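Local coordinates for protein SsfS6 (Streptomyces sp. SF2575, PDB 4G2T) that is a GT-B-fold member of the erythromycin biosynthesis protein CIII-like family and binds thymidine-5'-diphosphate in a pocket lined by some twenty residues, at residues E75-D80 with E97-G102; T128-L133 with W146-I151; P190-A195 with A378-T383; Q226-L231 with P298-V303. All coordinates share one frame; numbering follows the deposited sequence.

Contact 1. Residues E75-D80 with E97-G102; sequences EVLSWD and EHIGRG
The imidazole of H98 receives the isobutyl end of L77 on one face: L77 CD1 stands 3.5 Å above the ring plane, displaced toward the rim, and lies 3.8 Å from the centroid of the H98 ring. At 23° off the ring normal this is a CH-pi contact made over the face. Along the rest of the imidazole, H98 CE1 comes within 3.3 Å of L77 O, while T86, M88 and P89 also touch the H98 side chain. The other flat group, the guanidinium of R101, lies over its own helix, with E97 O and H98 CA on one face.

L77 sits at the end of the short helix 73-77, which docks here on the long helix 92-121 in the N-terminal half of the GT-B fold, well away from the centre of the chain. With CG anti to the backbone N (chi1 -172°), L77 sends its CD1 branch onto the helix backbone, 3.2 Å from H98 O and 3.7 Å from the CA of I99. The CD2 branch meets the I99 side chain more loosely, on CG1. G102, having no side chain, lets the two chains draw close: its CA is 4.3 Å from the CA of L77, and L77 CD1 touches it directly.

One residue earlier, V76 presses CG1 to 3.2 Å from G102 O. No hydrogen bond spans the two segments. R105, farther along helix 92-121, donates through NH2 to V76 O.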
loop_
_atom_site.group_PDB
_atom_site.type_symbol
_atom_site.label_atom_id
_atom_site.label_comp_id
_atom_site.label_asym_id
_atom_site.label_seq_id
_atom_site.Cartn_x
_atom_site.Cartn_y
_atom_site.Cartn_z
ATOM N N GLU A 75 -3.093 -28.992 -0.606
ATOM C CA GLU A 75 -2.921 -29.683 -1.883
ATOM C C GLU A 75 -1.490 -30.173 -2.035
ATOM O O GLU A 75 -1.241 -31.277 -2.518
ATOM C CB GLU A 75 -3.238 -28.754 -3.054
ATOM C CG GLU A 75 -4.609 -28.115 -3.020
ATOM C CD GLU A 75 -4.873 -27.271 -4.252
ATOM O OE1 GLU A 75 -5.440 -26.168 -4.111
ATOM O OE2 GLU A 75 -4.509 -27.712 -5.364
ATOM N N VAL A 76 -0.553 -29.334 -1.616
ATOM C CA VAL A 76 0.865 -29.596 -1.804
ATOM C C VAL A 76 1.431 -30.450 -0.676
ATOM O O VAL A 76 2.340 -31.254 -0.885
ATOM C CB VAL A 76 1.652 -28.278 -1.877
ATOM C CG1 VAL A 76 3.058 -28.535 -2.355
ATOM C CG2 VAL A 76 0.950 -27.296 -2.800
ATOM N N LEU A 77 0.885 -30.272 0.520
ATOM C CA LEU A 77 1.393 -30.960 1.700
ATOM C C LEU A 77 0.881 -32.396 1.804
ATOM O O LEU A 77 1.538 -33.254 2.393
ATOM C CB LEU A 77 1.039 -30.170 2.964
ATOM C CG LEU A 77 1.657 -30.650 4.277
ATOM C CD1 LEU A 77 3.150 -30.860 4.110
ATOM C CD2 LEU A 77 1.378 -29.651 5.389
ATOM N N SER A 78 -0.285 -32.657 1.220
ATOM C CA SER A 78 -0.910 -33.973 1.324
ATOM C C SER A 78 -0.535 -34.912 0.177
ATOM O O SER A 78 -0.973 -36.061 0.141
ATOM C CB SER A 78 -2.433 -33.841 1.416
ATOM O OG SER A 78 -2.812 -33.085 2.552
ATOM N N TRP A 79 0.271 -34.422 -0.759
ATOM C CA TRP A 79 0.738 -35.249 -1.868
ATOM C C TRP A 79 2.205 -34.990 -2.181
ATOM O O TRP A 79 2.665 -33.849 -2.146
ATOM C CB TRP A 79 -0.116 -35.022 -3.119
ATOM C CG TRP A 79 -1.407 -35.779 -3.109
ATOM C CD1 TRP A 79 -1.619 -37.044 -3.576
ATOM C CD2 TRP A 79 -2.668 -35.320 -2.610
ATOM N NE1 TRP A 79 -2.933 -37.400 -3.398
ATOM C CE2 TRP A 79 -3.600 -36.359 -2.806
ATOM C CE3 TRP A 79 -3.100 -34.130 -2.016
ATOM C CZ2 TRP A 79 -4.935 -36.246 -2.429
ATOM C CZ3 TRP A 79 -4.426 -34.019 -1.642
ATOM C CH2 TRP A 79 -5.328 -35.071 -1.850
ATOM N N ASP A 80 2.938 -36.055 -2.488
ATOM C CA ASP A 80 4.357 -35.937 -2.797
ATOM C C ASP A 80 4.601 -35.906 -4.303
ATOM O O ASP A 80 3.657 -35.932 -5.094
ATOM C CB ASP A 80 5.155 -37.068 -2.140
ATOM C CG ASP A 80 4.860 -38.425 -2.750
ATOM O OD1 ASP A 80 3.762 -38.607 -3.314
ATOM O OD2 ASP A 80 5.733 -39.315 -2.660
ATOM N N GLU A 97 9.559 -31.808 9.351
ATOM C CA GLU A 97 10.193 -32.191 8.096
ATOM C C GLU A 97 9.136 -32.455 7.033
ATOM O O GLU A 97 9.328 -32.144 5.857
ATOM C CB GLU A 97 11.072 -33.430 8.282
ATOM C CG GLU A 97 12.250 -33.223 9.219
ATOM C CD GLU A 97 13.209 -34.395 9.212
ATOM O OE1 GLU A 97 13.011 -35.323 8.398
ATOM O OE2 GLU A 97 14.164 -34.390 10.017
ATOM N N HIS A 98 8.018 -33.034 7.460
ATOM C CA HIS A 98 6.883 -33.274 6.578
ATOM C C HIS A 98 6.354 -31.956 6.023
ATOM O O HIS A 98 6.125 -31.825 4.821
ATOM C CB HIS A 98 5.774 -34.009 7.332
ATOM C CG HIS A 98 4.469 -34.050 6.601
ATOM N ND1 HIS A 98 4.276 -34.806 5.463
ATOM C CD2 HIS A 98 3.291 -33.431 6.844
ATOM C CE1 HIS A 98 3.034 -34.648 5.039
ATOM N NE2 HIS A 98 2.416 -33.819 5.860
ATOM N N ILE A 99 6.168 -30.983 6.911
ATOM C CA ILE A 99 5.711 -29.652 6.527
ATOM C C ILE A 99 6.708 -28.984 5.585
ATOM O O ILE A 99 6.322 -28.368 4.590
ATOM C CB ILE A 99 5.494 -28.760 7.766
ATOM C CG1 ILE A 99 4.303 -29.263 8.583
ATOM C CG2 ILE A 99 5.272 -27.312 7.359
ATOM C CD1 ILE A 99 4.048 -28.467 9.845
ATOM N N GLY A 100 7.991 -29.122 5.903
ATOM C CA GLY A 100 9.050 -28.547 5.095
ATOM C C GLY A 100 9.043 -29.040 3.662
ATOM O O GLY A 100 9.211 -28.256 2.728
ATOM N N ARG A 101 8.843 -30.342 3.487
ATOM C CA ARG A 101 8.763 -30.927 2.153
ATOM C C ARG A 101 7.544 -30.401 1.404
ATOM O O ARG A 101 7.507 -30.409 0.174
ATOM C CB ARG A 101 8.734 -32.456 2.226
ATOM C CG ARG A 101 10.024 -33.073 2.747
ATOM C CD ARG A 101 10.033 -34.585 2.582
ATOM N NE ARG A 101 9.005 -35.237 3.388
ATOM C CZ ARG A 101 9.185 -35.648 4.638
ATOM N NH1 ARG A 101 10.357 -35.470 5.233
ATOM N NH2 ARG A 101 8.195 -36.233 5.297
ATOM N N GLY A 102 6.547 -29.939 2.154
ATOM C CA GLY A 102 5.378 -29.312 1.571
ATOM C C GLY A 102 5.735 -27.999 0.902
ATOM O O GLY A 102 5.291 -27.719 -0.210
#

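Contact 2. Residues T128-L133 with W146-I151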
loop_
_atom_site.group_PDB
_atom_site.type_symbol
_atom_site.label_atom_id
_atom_site.label_comp_id
_atom_site.label_asym_id
_atom_site.label_seq_id
_atom_site.Cartn_x
_atom_site.Cartn_y
_atom_site.Cartn_z
ATOM N N THR A 128 11.680 -12.367 -0.517
ATOM C CA THR A 128 10.818 -13.498 -0.197
ATOM C C THR A 128 10.877 -13.841 1.287
ATOM O O THR A 128 11.723 -13.329 2.018
ATOM C CB THR A 128 11.212 -14.742 -1.012
ATOM O OG1 THR A 128 10.163 -15.714 -0.941
ATOM C CG2 THR A 128 12.503 -15.348 -0.477
ATOM N N GLU A 129 9.970 -14.708 1.727
ATOM C CA GLU A 129 9.961 -15.154 3.115
ATOM C C GLU A 129 10.755 -16.448 3.278
ATOM O O GLU A 129 11.232 -17.019 2.296
ATOM C CB GLU A 129 8.527 -15.314 3.633
ATOM C CG GLU A 129 7.706 -16.362 2.908
ATOM C CD GLU A 129 7.537 -17.633 3.715
ATOM O OE1 GLU A 129 8.079 -17.705 4.838
ATOM O OE2 GLU A 129 6.857 -18.560 3.226
ATOM N N THR A 130 10.893 -16.902 4.519
ATOM C CA THR A 130 11.777 -18.019 4.847
ATOM C C THR A 130 11.424 -19.326 4.135
ATOM O O THR A 130 12.310 -20.030 3.648
ATOM C CB THR A 130 11.819 -18.273 6.369
ATOM O OG1 THR A 130 12.049 -17.039 7.058
ATOM C CG2 THR A 130 12.926 -19.257 6.716
ATOM N N TYR A 131 10.137 -19.647 4.068
ATOM C CA TYR A 131 9.713 -20.937 3.528
ATOM C C TYR A 131 9.209 -20.868 2.086
ATOM O O TYR A 131 8.746 -21.868 1.537
ATOM C CB TYR A 131 8.668 -21.586 4.440
ATOM C CG TYR A 131 9.170 -21.844 5.845
ATOM C CD1 TYR A 131 10.526 -22.004 6.101
ATOM C CD2 TYR A 131 8.289 -21.919 6.915
ATOM C CE1 TYR A 131 10.989 -22.233 7.382
ATOM C CE2 TYR A 131 8.743 -22.148 8.200
ATOM C CZ TYR A 131 10.094 -22.304 8.427
ATOM O OH TYR A 131 10.551 -22.532 9.705
ATOM N N SER A 132 9.301 -19.692 1.476
ATOM C CA SER A 132 9.008 -19.555 0.054
ATOM C C SER A 132 10.288 -19.759 -0.748
ATOM O O SER A 132 10.950 -18.797 -1.139
ATOM C CB SER A 132 8.397 -18.187 -0.253
ATOM O OG SER A 132 7.085 -18.082 0.268
ATOM N N LEU A 133 10.629 -21.021 -0.987
ATOM C CA LEU A 133 11.903 -21.380 -1.602
ATOM C C LEU A 133 11.954 -21.127 -3.106
ATOM O O LEU A 133 12.993 -21.323 -3.736
ATOM C CB LEU A 133 12.242 -22.843 -1.302
ATOM C CG LEU A 133 12.421 -23.194 0.176
ATOM C CD1 LEU A 133 12.592 -24.693 0.354
ATOM C CD2 LEU A 133 13.607 -22.442 0.760
ATOM N N TRP A 146 19.437 -12.350 -3.391
ATOM C CA TRP A 146 18.075 -12.385 -2.869
ATOM C C TRP A 146 18.030 -12.031 -1.386
ATOM O O TRP A 146 19.030 -12.147 -0.678
ATOM C CB TRP A 146 17.424 -13.750 -3.120
ATOM C CG TRP A 146 18.086 -14.900 -2.417
ATOM C CD1 TRP A 146 19.261 -15.504 -2.757
ATOM C CD2 TRP A 146 17.593 -15.601 -1.266
ATOM N NE1 TRP A 146 19.538 -16.528 -1.884
ATOM C CE2 TRP A 146 18.530 -16.610 -0.961
ATOM C CE3 TRP A 146 16.456 -15.470 -0.464
ATOM C CZ2 TRP A 146 18.362 -17.482 0.113
ATOM C CZ3 TRP A 146 16.293 -16.338 0.602
ATOM C CH2 TRP A 146 17.241 -17.329 0.882
ATOM N N ILE A 147 16.863 -11.591 -0.926
ATOM C CA ILE A 147 16.686 -11.192 0.464
ATOM C C ILE A 147 15.725 -12.135 1.178
ATOM O O ILE A 147 14.634 -12.415 0.681
ATOM C CB ILE A 147 16.136 -9.756 0.569
ATOM C CG1 ILE A 147 17.022 -8.783 -0.211
ATOM C CG2 ILE A 147 16.024 -9.332 2.025
ATOM C CD1 ILE A 147 18.428 -8.666 0.332
ATOM N N GLU A 148 16.137 -12.627 2.341
ATOM C CA GLU A 148 15.272 -13.471 3.156
ATOM C C GLU A 148 14.717 -12.696 4.342
ATOM O O GLU A 148 15.472 -12.213 5.186
ATOM C CB GLU A 148 16.028 -14.698 3.667
ATOM C CG GLU A 148 15.185 -15.587 4.568
ATOM C CD GLU A 148 16.019 -16.499 5.446
ATOM O OE1 GLU A 148 17.142 -16.862 5.036
ATOM O OE2 GLU A 148 15.553 -16.845 6.551
ATOM N N GLN A 149 13.396 -12.580 4.405
ATOM C CA GLN A 149 12.746 -11.957 5.549
ATOM C C GLN A 149 11.963 -12.987 6.352
ATOM O O GLN A 149 11.199 -13.772 5.792
ATOM C CB GLN A 149 11.806 -10.834 5.105
ATOM C CG GLN A 149 11.052 -10.191 6.260
ATOM C CD GLN A 149 9.908 -9.309 5.803
ATOM O OE1 GLN A 149 9.935 -8.752 4.705
ATOM N NE2 GLN A 149 8.891 -9.180 6.647
ATOM N N SER A 150 12.160 -12.985 7.665
ATOM C CA SER A 150 11.384 -13.845 8.545
ATOM C C SER A 150 10.036 -13.204 8.836
ATOM O O SER A 150 9.936 -11.987 8.987
ATOM C CB SER A 150 12.133 -14.108 9.851
ATOM O OG SER A 150 11.318 -14.815 10.769
ATOM N N ILE A 151 8.998 -14.029 8.906
ATOM C CA ILE A 151 7.656 -13.543 9.196
ATOM C C ILE A 151 7.107 -14.250 10.429
ATOM O O ILE A 151 5.898 -14.274 10.664
ATOM C CB ILE A 151 6.712 -13.760 7.998
ATOM C CG1 ILE A 151 6.539 -15.254 7.711
ATOM C CG2 ILE A 151 7.251 -13.050 6.764
ATOM C CD1 ILE A 151 5.627 -15.549 6.539
HETATM O O HOH W 1 10.048 -16.873 8.894
#
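T128 and E148 pair in parallel register, with T128 bonded to the residues flanking E148: T128 N donates to I147 O at 3.2 Å, and Q149 N donates to T128 O at 3.0 Å with an almost straight N-H...O angle of 171°. These are the two strands of a beta-alpha-beta unit, strand 125-129, helix 134-142 and strand 146-149, lying side by side in the parallel sheet of the N-terminal half.

Around this ladder the side chains fit in pairs. The CG2 methyl of T128 approaches the indole of W146 obliquely, 4.0 Å from CE3, while T128 OG1 is bonded to I20 O on the neighbouring strand and W146 NE1 to P180 O. P136 of the connecting helix touches both residues. E129, next in the chain, bends at chi2 (105°), and its OE1 rests 3.7 Å from CD1 of I151. The I151 side chain crosses that of E129 at a slant, CD1 nearest the carboxylate.

What holds that carboxylate is the next layer. Y131 N donates to E129 OE1 at 2.9 Å from well above the carboxylate plane, and R152 NH1 makes a salt bridge to the same oxygen. Together the Y131 N-H and R152 keep the group in place. The type I turn from E129 to S132 brings Y131 N over the group.

Where the chains part, T130 sets CG2 3.6 Å from E148 OE2. One water bridges the gap, 2.7 Å from T130 OG1 and accepting from I151 N at 3.0 Å.

Contact 3. Residues P190-A195 with A378-T383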
loop_
_atom_site.group_PDB
_atom_site.type_symbol
_atom_site.label_atom_id
_atom_site.label_comp_id
_atom_site.label_asym_id
_atom_site.label_seq_id
_atom_site.Cartn_x
_atom_site.Cartn_y
_atom_site.Cartn_z
ATOM N N PRO A 190 12.007 -10.123 18.920
ATOM C CA PRO A 190 12.607 -9.241 19.927
ATOM C C PRO A 190 13.728 -9.953 20.678
ATOM O O PRO A 190 13.524 -11.077 21.131
ATOM C CB PRO A 190 11.441 -8.949 20.877
ATOM C CG PRO A 190 10.214 -9.193 20.067
ATOM C CD PRO A 190 10.564 -10.317 19.144
ATOM N N PRO A 191 14.900 -9.310 20.795
ATOM C CA PRO A 191 16.091 -9.857 21.456
ATOM C C PRO A 191 15.826 -10.496 22.822
ATOM O O PRO A 191 16.447 -11.513 23.137
ATOM C CB PRO A 191 16.985 -8.628 21.611
ATOM C CG PRO A 191 16.649 -7.794 20.428
ATOM C CD PRO A 191 15.172 -7.996 20.182
ATOM N N SER A 192 14.925 -9.921 23.613
ATOM C CA SER A 192 14.638 -10.452 24.945
ATOM C C SER A 192 13.606 -11.579 24.895
ATOM O O SER A 192 12.804 -11.736 25.811
ATOM C CB SER A 192 14.147 -9.341 25.880
ATOM O OG SER A 192 12.847 -8.909 25.519
HETATM N N MSE A 193 13.642 -12.359 23.820
HETATM C CA MSE A 193 12.714 -13.458 23.629
HETATM C C MSE A 193 13.433 -14.684 23.099
HETATM O O MSE A 193 13.321 -15.777 23.659
HETATM C CB MSE A 193 11.646 -13.085 22.614
HETATM C CG MSE A 193 10.349 -12.578 23.159
HETATM SE SE MSE A 193 9.035 -12.651 21.727
HETATM C CE MSE A 193 7.455 -12.114 22.726
ATOM N N GLU A 194 14.163 -14.489 22.006
ATOM C CA GLU A 194 14.728 -15.593 21.235
ATOM C C GLU A 194 15.745 -16.445 21.991
ATOM O O GLU A 194 16.434 -15.967 22.890
ATOM C CB GLU A 194 15.347 -15.070 19.933
ATOM C CG GLU A 194 16.528 -14.125 20.122
ATOM C CD GLU A 194 17.128 -13.679 18.801
ATOM O OE1 GLU A 194 18.202 -13.040 18.814
ATOM O OE2 GLU A 194 16.524 -13.967 17.747
ATOM N N ALA A 195 15.828 -17.715 21.607
ATOM C CA ALA A 195 16.769 -18.644 22.220
ATOM C C ALA A 195 18.115 -18.601 21.510
ATOM O O ALA A 195 18.691 -17.530 21.318
ATOM C CB ALA A 195 16.208 -20.059 22.216
ATOM N N ALA A 378 6.566 -4.854 22.986
ATOM C CA ALA A 378 6.157 -3.899 21.963
ATOM C C ALA A 378 7.114 -2.715 21.954
ATOM O O ALA A 378 7.479 -2.202 20.895
ATOM C CB ALA A 378 4.736 -3.428 22.215
ATOM N N ALA A 379 7.518 -2.290 23.146
ATOM C CA ALA A 379 8.473 -1.201 23.291
ATOM C C ALA A 379 9.834 -1.609 22.742
ATOM O O ALA A 379 10.553 -0.793 22.166
ATOM C CB ALA A 379 8.590 -0.799 24.748
ATOM N N GLU A 380 10.178 -2.879 22.922
ATOM C CA GLU A 380 11.455 -3.407 22.458
ATOM C C GLU A 380 11.505 -3.486 20.936
ATOM O O GLU A 380 12.524 -3.168 20.323
ATOM C CB GLU A 380 11.709 -4.785 23.069
ATOM C CG GLU A 380 13.023 -5.423 22.651
ATOM C CD GLU A 380 13.318 -6.688 23.428
ATOM O OE1 GLU A 380 12.511 -7.038 24.315
ATOM O OE2 GLU A 380 14.353 -7.330 23.157
HETATM N N MSE A 381 10.400 -3.913 20.332
HETATM C CA MSE A 381 10.308 -4.009 18.880
HETATM C C MSE A 381 10.409 -2.640 18.216
HETATM O O MSE A 381 10.948 -2.514 17.118
HETATM C CB MSE A 381 9.009 -4.701 18.465
HETATM C CG MSE A 381 9.128 -6.210 18.345
HETATM SE SE MSE A 381 7.413 -7.080 18.030
HETATM C CE MSE A 381 6.620 -6.789 19.781
ATOM N N ALA A 382 9.893 -1.618 18.893
ATOM C CA ALA A 382 9.915 -0.257 18.366
ATOM C C ALA A 382 11.339 0.283 18.231
ATOM O O ALA A 382 11.592 1.195 17.445
ATOM C CB ALA A 382 9.077 0.663 19.242
ATOM N N THR A 383 12.262 -0.285 19.001
ATOM C CA THR A 383 13.659 0.132 18.958
ATOM C C THR A 383 14.364 -0.444 17.737
ATOM O O THR A 383 15.318 0.142 17.223
ATOM C CB THR A 383 14.420 -0.322 20.218
ATOM O OG1 THR A 383 14.600 -1.743 20.186
ATOM C CG2 THR A 383 13.655 0.064 21.474
#
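The contact belongs to the junction between the two halves of the GT-B fold: P190, P191 and S192, in the loop that follows strand 184-187, meet E380 and M381 on helix 369-383, which comes from the other half of the chain. At its heart is the carboxylate of E380. S192 N donates to E380 OE2 at 2.7 Å, arriving on the syn side and 17° out of the carboxylate plane, with an N-H...O angle of 148°. The glutamate gets there by stretching out from the helix, CG anti to the backbone N (chi1 -180°) and the chain extended beyond it.

P191 is threaded past that chain in the opposite direction, its ring CD 3.2 Å from E380 OE2. Its nitrogen has no hydrogen to offer, so the proline supplies packing to the oxygen and leaves the bonding to S192. The placing of S192 OG, modelled too close to E380 OE1, is doubtful, and so is a weak bond to it from R376 NH1.

Next to the polar group lies an apolar one. P190 points its CB toward the helix and sets CG 3.6 Å from CG of M381, modelled as selenomethionine, with the selenium slightly farther off at 4.1 Å from P190 CG. L316 of helix 309-317 packs on M381 and also on M193, and L153 lies against P190 and M193.

At this partly exposed junction the S192 N-H bond to E380 OE2 thus ties the loop to the helix across the span of the extended glutamate, beside van der Waals packing from the two prolines.

Contact 4. Residues Q226-L231 with P298-V303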
loop_
_atom_site.group_PDB
_atom_site.type_symbol
_atom_site.label_atom_id
_atom_site.label_comp_id
_atom_site.label_asym_id
_atom_site.label_seq_id
_atom_site.Cartn_x
_atom_site.Cartn_y
_atom_site.Cartn_z
ATOM N N GLN A 226 -15.491 -0.678 29.123
ATOM C CA GLN A 226 -15.345 -2.048 29.613
ATOM C C GLN A 226 -14.329 -2.805 28.763
ATOM O O GLN A 226 -14.238 -2.574 27.559
ATOM C CB GLN A 226 -16.690 -2.785 29.631
ATOM C CG GLN A 226 -17.320 -3.003 28.267
ATOM C CD GLN A 226 -18.507 -3.947 28.327
ATOM O OE1 GLN A 226 -18.664 -4.705 29.284
ATOM N NE2 GLN A 226 -19.351 -3.902 27.303
ATOM N N PRO A 227 -13.553 -3.706 29.392
ATOM C CA PRO A 227 -12.509 -4.482 28.710
ATOM C C PRO A 227 -13.004 -5.154 27.431
ATOM O O PRO A 227 -13.972 -5.913 27.466
ATOM C CB PRO A 227 -12.133 -5.540 29.749
ATOM C CG PRO A 227 -12.392 -4.874 31.050
ATOM C CD PRO A 227 -13.609 -4.016 30.833
ATOM N N ARG A 228 -12.344 -4.864 26.314
ATOM C CA ARG A 228 -12.739 -5.421 25.026
ATOM C C ARG A 228 -11.800 -6.542 24.586
ATOM O O ARG A 228 -10.579 -6.406 24.657
ATOM C CB ARG A 228 -12.809 -4.325 23.958
ATOM C CG ARG A 228 -13.379 -4.788 22.625
ATOM C CD ARG A 228 -13.535 -3.637 21.636
ATOM N NE ARG A 228 -14.550 -2.672 22.053
ATOM C CZ ARG A 228 -14.328 -1.369 22.203
ATOM N NH1 ARG A 228 -13.123 -0.869 21.969
ATOM N NH2 ARG A 228 -15.312 -0.567 22.583
ATOM N N LEU A 229 -12.379 -7.650 24.132
ATOM C CA LEU A 229 -11.597 -8.802 23.696
ATOM C C LEU A 229 -11.754 -9.046 22.198
ATOM O O LEU A 229 -12.853 -8.950 21.654
ATOM C CB LEU A 229 -11.997 -10.053 24.489
ATOM C CG LEU A 229 -11.329 -11.391 24.154
ATOM C CD1 LEU A 229 -11.126 -12.215 25.416
ATOM C CD2 LEU A 229 -12.146 -12.186 23.140
ATOM N N CYS A 230 -10.648 -9.370 21.536
ATOM C CA CYS A 230 -10.678 -9.704 20.118
ATOM C C CYS A 230 -10.512 -11.204 19.905
ATOM O O CYS A 230 -9.531 -11.801 20.345
ATOM C CB CYS A 230 -9.594 -8.946 19.353
ATOM S SG CYS A 230 -9.505 -9.381 17.601
ATOM N N LEU A 231 -11.479 -11.807 19.223
ATOM C CA LEU A 231 -11.455 -13.240 18.960
ATOM C C LEU A 231 -11.253 -13.508 17.473
ATOM O O LEU A 231 -12.113 -13.190 16.655
ATOM C CB LEU A 231 -12.756 -13.882 19.444
ATOM C CG LEU A 231 -12.910 -15.389 19.239
ATOM C CD1 LEU A 231 -11.866 -16.158 20.035
ATOM C CD2 LEU A 231 -14.316 -15.835 19.613
ATOM N N PRO A 298 -5.651 -1.033 19.067
ATOM C CA PRO A 298 -5.677 -0.006 20.118
ATOM C C PRO A 298 -6.978 0.009 20.920
ATOM O O PRO A 298 -6.996 0.504 22.046
ATOM C CB PRO A 298 -5.539 1.299 19.330
ATOM C CG PRO A 298 -4.804 0.915 18.104
ATOM C CD PRO A 298 -5.308 -0.453 17.755
ATOM N N ALA A 299 -8.048 -0.532 20.346
ATOM C CA ALA A 299 -9.345 -0.553 21.013
ATOM C C ALA A 299 -9.589 -1.863 21.760
ATOM O O ALA A 299 -10.702 -2.123 22.216
ATOM C CB ALA A 299 -10.459 -0.299 20.006
ATOM N N CYS A 300 -8.548 -2.679 21.885
ATOM C CA CYS A 300 -8.673 -3.978 22.543
ATOM C C CYS A 300 -7.731 -4.117 23.737
ATOM O O CYS A 300 -6.735 -3.402 23.843
ATOM C CB CYS A 300 -8.423 -5.110 21.545
ATOM S SG CYS A 300 -9.623 -5.196 20.194
ATOM N N ASP A 301 -8.055 -5.047 24.631
ATOM C CA ASP A 301 -7.244 -5.283 25.822
ATOM C C ASP A 301 -6.609 -6.672 25.820
ATOM O O ASP A 301 -5.553 -6.876 26.417
ATOM C CB ASP A 301 -8.082 -5.097 27.090
ATOM C CG ASP A 301 -8.528 -3.663 27.290
ATOM O OD1 ASP A 301 -7.744 -2.869 27.851
ATOM O OD2 ASP A 301 -9.664 -3.330 26.889
ATOM N N VAL A 302 -7.255 -7.621 25.150
ATOM C CA VAL A 302 -6.772 -8.998 25.119
ATOM C C VAL A 302 -7.279 -9.728 23.872
ATOM O O VAL A 302 -8.399 -9.495 23.418
ATOM C CB VAL A 302 -7.177 -9.762 26.407
ATOM C CG1 VAL A 302 -8.688 -9.758 26.584
ATOM C CG2 VAL A 302 -6.630 -11.185 26.400
ATOM N N VAL A 303 -6.444 -10.600 23.311
ATOM C CA VAL A 303 -6.794 -11.323 22.093
ATOM C C VAL A 303 -6.693 -12.838 22.258
ATOM O O VAL A 303 -5.677 -13.355 22.719
ATOM C CB VAL A 303 -5.894 -10.905 20.915
ATOM C CG1 VAL A 303 -6.316 -11.621 19.640
ATOM C CG2 VAL A 303 -5.937 -9.402 20.725
#
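D301 OD2 is gripped from two sources: R228 N donates to it at 3.1 Å, on the anti side and 17° out of the carboxylate plane, and R224 NE joins it in a salt bridge. In return D301 N donates to R228 O at 2.9 Å, so the two residues hold each other by a reciprocal pair. This lies where strand 228-232 meets strand 302-305, the first and fourth strands in chain order, neighbours at the middle of the six-stranded parallel sheet in the Rossmann-like C-terminal half of the GT-B fold.

The R228 side chain reaches a second point on segment 298-303. Bent at chi3 (-67°), it brings NH1 to A299 O at 2.7 Å, in the carbonyl plane and on a lone pair, though the oxygen is tilted 22° from the guanidinium plane. NE is taken by the carboxylate of E265 on the adjacent strand, so both bonds fix the guanidinium's rotation.

Farther along, C230 N donates to V302 O at 2.9 Å, continuing the parallel ladder. L229 and V302 share one sheet face, where L229 CD1 meets V302 CG1 at 3.7 Å. On the other face, C230 CB lies 3.9 Å from V303 CG2 and 3.8 Å from C300 SG.

Overall arrangement
Contacts 2 and 4 are the sheet contacts, one in each half of the GT-B fold; both are buried and built on parallel backbone ladders, and in each a carboxylate receives a backbone N-H and is also paired with an arginine from outside the two segments. Their centres are about 32 Å apart, on opposite sides of the chain's centre. Contact 1 is also buried but packs helix on helix, with no hydrogen bond between its two segments; its helix 92-121 runs on in the chain to strand 125-129 of contact 2. Contact 3, partly exposed, pairs a loop of one half with a helix of the other, and contact 4 is nested inside the chain loop it closes.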